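Local coordinates for ancylostoma secreted protein 1 (Necator americanus, PDB 3NT8) that is a secreted two-CAP-domain protein of the human hookworm, probably associated with the transition of infective larvae to parasitism, at residues P221-Q226 and M233-R238; P340-T345 and V397-G402. One frame throughout, in Å; residues are numbered along the deposited sequence.

Overall arrangement
Both contacts belong to the second half of the chain and lie in series: contact 1 closes before contact 2 opens, so neither encloses nor crosses the other. After strand 213-215 the chain runs through 221-226, turns back over six residues and starts helix 235-253; contact 1 closes this short loop and ties the incoming chain to the helix start. After helices 318-330 and 332-335, contact 2 joins loop 340-345 to 397-402, which follows strand 381-388, closing a long loop containing two central strands of the sheet. The centres of contacts 1 and 2 are about 35 Å apart, and the nearest atoms of contacts 1 and 2 are about 20 Å apart.

Contact 1 of 2, residues P221-Q226 and M233-R238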
loop_
_atom_site.group_PDB
_atom_site.type_symbol
_atom_site.label_atom_id
_atom_site.label_comp_id
_atom_site.label_asym_id
_atom_site.label_seq_id
_atom_site.Cartn_x
_atom_site.Cartn_y
_atom_site.Cartn_z
ATOM N N PRO A 221 -16.658 11.452 -4.751
ATOM C CA PRO A 221 -16.111 12.779 -4.400
ATOM C C PRO A 221 -15.710 12.950 -2.936
ATOM O O PRO A 221 -16.479 12.587 -2.059
ATOM C CB PRO A 221 -17.236 13.751 -4.803
ATOM C CG PRO A 221 -17.849 13.056 -6.006
ATOM C CD PRO A 221 -17.859 11.578 -5.600
ATOM N N GLU A 222 -14.516 13.525 -2.721
ATOM C CA GLU A 222 -13.849 13.669 -1.406
ATOM C C GLU A 222 -14.574 14.708 -0.601
ATOM O O GLU A 222 -14.916 15.782 -1.125
ATOM C CB GLU A 222 -12.374 14.072 -1.580
ATOM C CG GLU A 222 -11.513 13.043 -2.282
ATOM C CD GLU A 222 -11.460 11.733 -1.497
ATOM O OE1 GLU A 222 -11.414 11.804 -0.255
ATOM O OE2 GLU A 222 -11.511 10.634 -2.112
ATOM N N THR A 223 -14.854 14.390 0.662
ATOM C CA THR A 223 -15.560 15.335 1.501
ATOM C C THR A 223 -14.758 15.626 2.780
ATOM O O THR A 223 -13.789 14.924 3.103
ATOM C CB THR A 223 -16.891 14.795 1.904
ATOM O OG1 THR A 223 -16.689 13.514 2.472
ATOM C CG2 THR A 223 -17.841 14.661 0.692
ATOM N N ASN A 224 -15.173 16.646 3.518
ATOM C CA ASN A 224 -14.486 17.012 4.747
ATOM C C ASN A 224 -15.529 17.485 5.737
ATOM O O ASN A 224 -15.588 18.666 6.041
ATOM C CB ASN A 224 -13.406 18.115 4.524
ATOM C CG ASN A 224 -12.704 18.546 5.862
ATOM O OD1 ASN A 224 -12.441 17.706 6.737
ATOM N ND2 ASN A 224 -12.405 19.848 6.006
ATOM N N GLN A 225 -16.361 16.569 6.203
ATOM C CA GLN A 225 -17.382 16.909 7.196
ATOM C C GLN A 225 -17.003 16.559 8.659
ATOM O O GLN A 225 -17.557 17.159 9.595
ATOM C CB GLN A 225 -18.724 16.298 6.797
ATOM C CG GLN A 225 -18.679 14.739 6.632
ATOM C CD GLN A 225 -19.973 14.110 6.041
ATOM O OE1 GLN A 225 -20.445 14.491 4.941
ATOM N NE2 GLN A 225 -20.525 13.100 6.766
ATOM N N GLN A 226 -16.070 15.606 8.837
ATOM C CA GLN A 226 -15.707 15.110 10.169
ATOM C C GLN A 226 -15.009 16.213 10.954
ATOM O O GLN A 226 -15.384 16.483 12.111
ATOM C CB GLN A 226 -14.828 13.851 10.096
ATOM C CG GLN A 226 -15.554 12.617 9.571
ATOM C CD GLN A 226 -14.743 11.309 9.640
ATOM O OE1 GLN A 226 -14.082 11.038 10.613
ATOM N NE2 GLN A 226 -14.795 10.507 8.574
ATOM N N MET A 233 -6.906 17.157 4.928
ATOM C CA MET A 233 -7.409 15.827 5.106
ATOM C C MET A 233 -8.855 15.766 4.681
ATOM O O MET A 233 -9.558 16.772 4.678
ATOM C CB MET A 233 -7.251 15.366 6.569
ATOM C CG MET A 233 -5.881 14.840 6.933
ATOM S SD MET A 233 -5.416 13.249 6.195
ATOM C CE MET A 233 -6.171 12.107 7.262
ATOM N N THR A 234 -9.278 14.557 4.303
ATOM C CA THR A 234 -10.611 14.278 3.830
ATOM C C THR A 234 -11.130 13.090 4.578
ATOM O O THR A 234 -10.360 12.314 5.116
ATOM C CB THR A 234 -10.628 13.949 2.300
ATOM O OG1 THR A 234 -9.720 12.883 1.988
ATOM C CG2 THR A 234 -10.216 15.160 1.497
ATOM N N ASP A 235 -12.451 12.930 4.560
ATOM C CA ASP A 235 -13.128 11.892 5.295
ATOM C C ASP A 235 -12.731 10.496 4.856
ATOM O O ASP A 235 -12.721 9.598 5.678
ATOM C CB ASP A 235 -14.642 12.061 5.207
ATOM C CG ASP A 235 -15.111 13.349 5.814
ATOM O OD1 ASP A 235 -14.546 13.819 6.837
ATOM O OD2 ASP A 235 -16.084 13.916 5.278
ATOM N N SER A 236 -12.421 10.306 3.573
ATOM C CA SER A 236 -12.092 8.997 3.089
ATOM C C SER A 236 -10.785 8.563 3.731
ATOM O O SER A 236 -10.679 7.437 4.230
ATOM C CB SER A 236 -12.059 8.963 1.532
ATOM O OG SER A 236 -10.798 9.371 0.981
ATOM N N VAL A 237 -9.812 9.475 3.783
ATOM C CA VAL A 237 -8.485 9.186 4.346
ATOM C C VAL A 237 -8.553 8.901 5.849
ATOM O O VAL A 237 -7.872 7.979 6.317
ATOM C CB VAL A 237 -7.445 10.265 3.999
ATOM C CG1 VAL A 237 -6.014 9.846 4.408
ATOM C CG2 VAL A 237 -7.458 10.560 2.450
ATOM N N ARG A 238 -9.400 9.651 6.565
ATOM C CA ARG A 238 -9.631 9.452 7.985
ATOM C C ARG A 238 -10.116 8.039 8.209
ATOM O O ARG A 238 -9.575 7.314 9.057
ATOM C CB ARG A 238 -10.648 10.450 8.539
ATOM C CG ARG A 238 -10.225 11.941 8.433
ATOM C CD ARG A 238 -11.255 12.938 9.003
ATOM N NE ARG A 238 -10.695 14.288 9.018
ATOM C CZ ARG A 238 -11.103 15.297 8.251
ATOM N NH1 ARG A 238 -12.113 15.138 7.403
ATOM N NH2 ARG A 238 -10.499 16.476 8.332
HETATM O O HOH W 1 -13.933 11.849 1.623
#
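Asp235, in the first turn of helix 235-253, holds the incoming chain with both carboxylate oxygens. OD2 accepts from Gln225 N at 2.8 Å on its syn lone pair, almost straight at 177°, and from Thr223 OG1 on the anti side, a little out of the plane; OD1 takes Gln226 N at 3.1 Å from the syn side, somewhat out of the carboxylate plane. In return, Asp235 N gives a 2.8 Å bond to Thr223 O, so backbone and side chain of one residue both grip the loop. Asn224 has CG anti to its backbone N (chi1 178°), which carries OD1 to the end of the Arg238 guanidinium. There NH1, at 2.7 Å, and NH2 both bind Asn224 OD1, with the amide and guanidinium planes 23° apart. NH1 also makes a salt bridge to Asp235 OD1, its hydrogen bond weak in angle, while NE pairs with Glu281, so the arginine's rotation is held from several directions. At the other end, the bent chain of Glu222 brings OE1 to two hydroxyls: Ser236 OG donates at 2.8 Å to the syn lone pair, Thr234 OG1 from the anti side, well out of the carboxylate plane. Ser236 OG also bonds Asn319. A water donates to Glu222 OE1 and accepts from Thr223 N and Ser236 N. Farther out, Gln226 CB packs 3.8 Å from Arg238 CD, its amide reaching Asp239. An aspartate in the first helical turn taking successive loop amides fastens the loop after strand 213-215 to the start of helix 235-253 in the second CAP domain.

Contact 2 of 2, residues P340-T345 and V397-G402; sequences PSNVLT and VIYTMG
Asn342 and Ile398 join the two loops at a single beta bridge centred on Val343 and Val397, whose CA atoms lie 4.0 Å apart: Ile398 N donates to Asn342 O at 2.9 Å, nearly in line with the carbonyl, and Val397 CA makes a CA-H...O contact with that same oxygen. The Asn342 side chain then reaches across to Tyr399. With CG roughly anti to the backbone N (chi1 -151°), its amide is directed at the tyrosine, and ND2 sits 3.1 Å above the ring plane, over its centre. The amide plane is turned 60° from the ring, and ND2 also makes a weak bond, 3.0 Å long, to Tyr399 O. The ND2 of this buried asparagine thus faces both the backbone carbonyl and the aromatic face of one residue. Tyr399 CG stands between its own backbone N and carbonyl carbon (chi1 52°), bringing one ring face to ND2, while its hydroxyl bonds to Pro266 O. Asn342 OD1 lies 3.5 Å from Ile398 CD1, the two side chains meeting at about a right angle. Met401 bends at its end, laying SD 3.7 Å from Asn342 CB and near Pro340 O, and CE against Ser341 O. Val343 CG2 touches Val397 CG1 at 3.8 Å. Leu344, backbone-bonded to Gly395 and His396, meets Ile398 more loosely; both rest on Thr360. A single beta bridge, with an asparagine ND2 over an aromatic face beside it, joins two irregular loops at the periphery of the second CAP domain, beside helix 357-363.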
loop_
_atom_site.group_PDB
_atom_site.type_symbol
_atom_site.label_atom_id
_atom_site.label_comp_id
_atom_site.label_asym_id
_atom_site.label_seq_id
_atom_site.Cartn_x
_atom_site.Cartn_y
_atom_site.Cartn_z
ATOM N N PRO A 340 5.744 -13.575 24.081
ATOM C CA PRO A 340 4.567 -13.852 24.873
ATOM C C PRO A 340 4.436 -12.971 26.129
ATOM O O PRO A 340 3.339 -12.827 26.642
ATOM C CB PRO A 340 4.765 -15.356 25.271
ATOM C CG PRO A 340 6.235 -15.570 25.157
ATOM C CD PRO A 340 6.612 -14.767 23.985
ATOM N N SER A 341 5.522 -12.417 26.654
ATOM C CA SER A 341 5.395 -11.493 27.823
ATOM C C SER A 341 4.714 -10.193 27.362
ATOM O O SER A 341 4.112 -9.460 28.187
ATOM C CB SER A 341 6.774 -11.129 28.464
ATOM O OG SER A 341 7.593 -10.342 27.604
ATOM N N ASN A 342 4.769 -9.909 26.057
ATOM C CA ASN A 342 4.156 -8.674 25.536
ATOM C C ASN A 342 4.721 -7.349 26.082
ATOM O O ASN A 342 4.106 -6.301 25.962
ATOM C CB ASN A 342 2.650 -8.742 25.699
ATOM C CG ASN A 342 1.903 -7.956 24.651
ATOM O OD1 ASN A 342 2.346 -7.819 23.521
ATOM N ND2 ASN A 342 0.763 -7.429 25.037
ATOM N N VAL A 343 5.914 -7.380 26.656
ATOM C CA VAL A 343 6.487 -6.194 27.268
ATOM C C VAL A 343 7.422 -5.459 26.274
ATOM O O VAL A 343 8.295 -6.074 25.643
ATOM C CB VAL A 343 7.305 -6.535 28.537
ATOM C CG1 VAL A 343 7.763 -5.234 29.223
ATOM C CG2 VAL A 343 6.498 -7.384 29.529
ATOM N N LEU A 344 7.274 -4.144 26.195
ATOM C CA LEU A 344 8.166 -3.337 25.438
ATOM C C LEU A 344 9.430 -3.032 26.233
ATOM O O LEU A 344 9.439 -2.088 27.061
ATOM C CB LEU A 344 7.459 -2.043 24.957
ATOM C CG LEU A 344 8.314 -1.040 24.187
ATOM C CD1 LEU A 344 8.777 -1.583 22.823
ATOM C CD2 LEU A 344 7.617 0.286 23.959
ATOM N N THR A 345 10.474 -3.832 25.973
ATOM C CA THR A 345 11.731 -3.755 26.699
ATOM C C THR A 345 12.822 -3.052 25.896
ATOM O O THR A 345 12.738 -2.913 24.652
ATOM C CB THR A 345 12.283 -5.121 27.207
ATOM O OG1 THR A 345 12.699 -5.915 26.100
ATOM C CG2 THR A 345 11.256 -5.859 28.006
ATOM N N VAL A 397 3.792 -3.528 29.487
ATOM C CA VAL A 397 3.129 -4.345 28.497
ATOM C C VAL A 397 2.431 -3.449 27.444
ATOM O O VAL A 397 1.975 -2.350 27.747
ATOM C CB VAL A 397 2.123 -5.307 29.113
ATOM C CG1 VAL A 397 2.825 -6.393 30.018
ATOM C CG2 VAL A 397 1.154 -4.538 29.846
ATOM N N ILE A 398 2.396 -3.916 26.196
ATOM C CA ILE A 398 1.767 -3.155 25.113
ATOM C C ILE A 398 0.250 -3.192 25.346
ATOM O O ILE A 398 -0.462 -2.206 25.126
ATOM C CB ILE A 398 2.115 -3.715 23.717
ATOM C CG1 ILE A 398 3.615 -3.780 23.491
ATOM C CG2 ILE A 398 1.398 -2.937 22.574
ATOM C CD1 ILE A 398 3.988 -4.880 22.484
ATOM N N TYR A 399 -0.246 -4.334 25.775
ATOM C CA TYR A 399 -1.673 -4.453 26.139
ATOM C C TYR A 399 -1.819 -5.517 27.231
ATOM O O TYR A 399 -0.979 -6.469 27.324
ATOM C CB TYR A 399 -2.560 -4.754 24.928
ATOM C CG TYR A 399 -2.163 -5.929 24.046
ATOM C CD1 TYR A 399 -2.448 -7.251 24.430
ATOM C CD2 TYR A 399 -1.551 -5.705 22.829
ATOM C CE1 TYR A 399 -2.122 -8.312 23.649
ATOM C CE2 TYR A 399 -1.226 -6.755 21.994
ATOM C CZ TYR A 399 -1.512 -8.070 22.432
ATOM O OH TYR A 399 -1.218 -9.150 21.687
ATOM N N THR A 400 -2.847 -5.341 28.081
ATOM C CA THR A 400 -3.130 -6.280 29.173
ATOM C C THR A 400 -3.693 -7.557 28.556
ATOM O O THR A 400 -4.647 -7.536 27.723
ATOM C CB THR A 400 -4.197 -5.727 30.137
ATOM O OG1 THR A 400 -3.739 -4.485 30.659
ATOM C CG2 THR A 400 -4.438 -6.731 31.339
ATOM N N MET A 401 -3.141 -8.648 29.018
ATOM C CA MET A 401 -3.366 -9.936 28.470
ATOM C C MET A 401 -4.477 -10.726 29.174
ATOM O O MET A 401 -4.558 -10.787 30.425
ATOM C CB MET A 401 -2.013 -10.713 28.460
ATOM C CG MET A 401 -1.025 -10.272 27.410
ATOM S SD MET A 401 0.532 -11.144 27.569
ATOM C CE MET A 401 1.189 -10.224 28.985
ATOM N N GLY A 402 -5.363 -11.293 28.365
ATOM C CA GLY A 402 -6.515 -12.073 28.906
ATOM C C GLY A 402 -7.614 -12.226 27.858
ATOM O O GLY A 402 -7.463 -11.813 26.718
#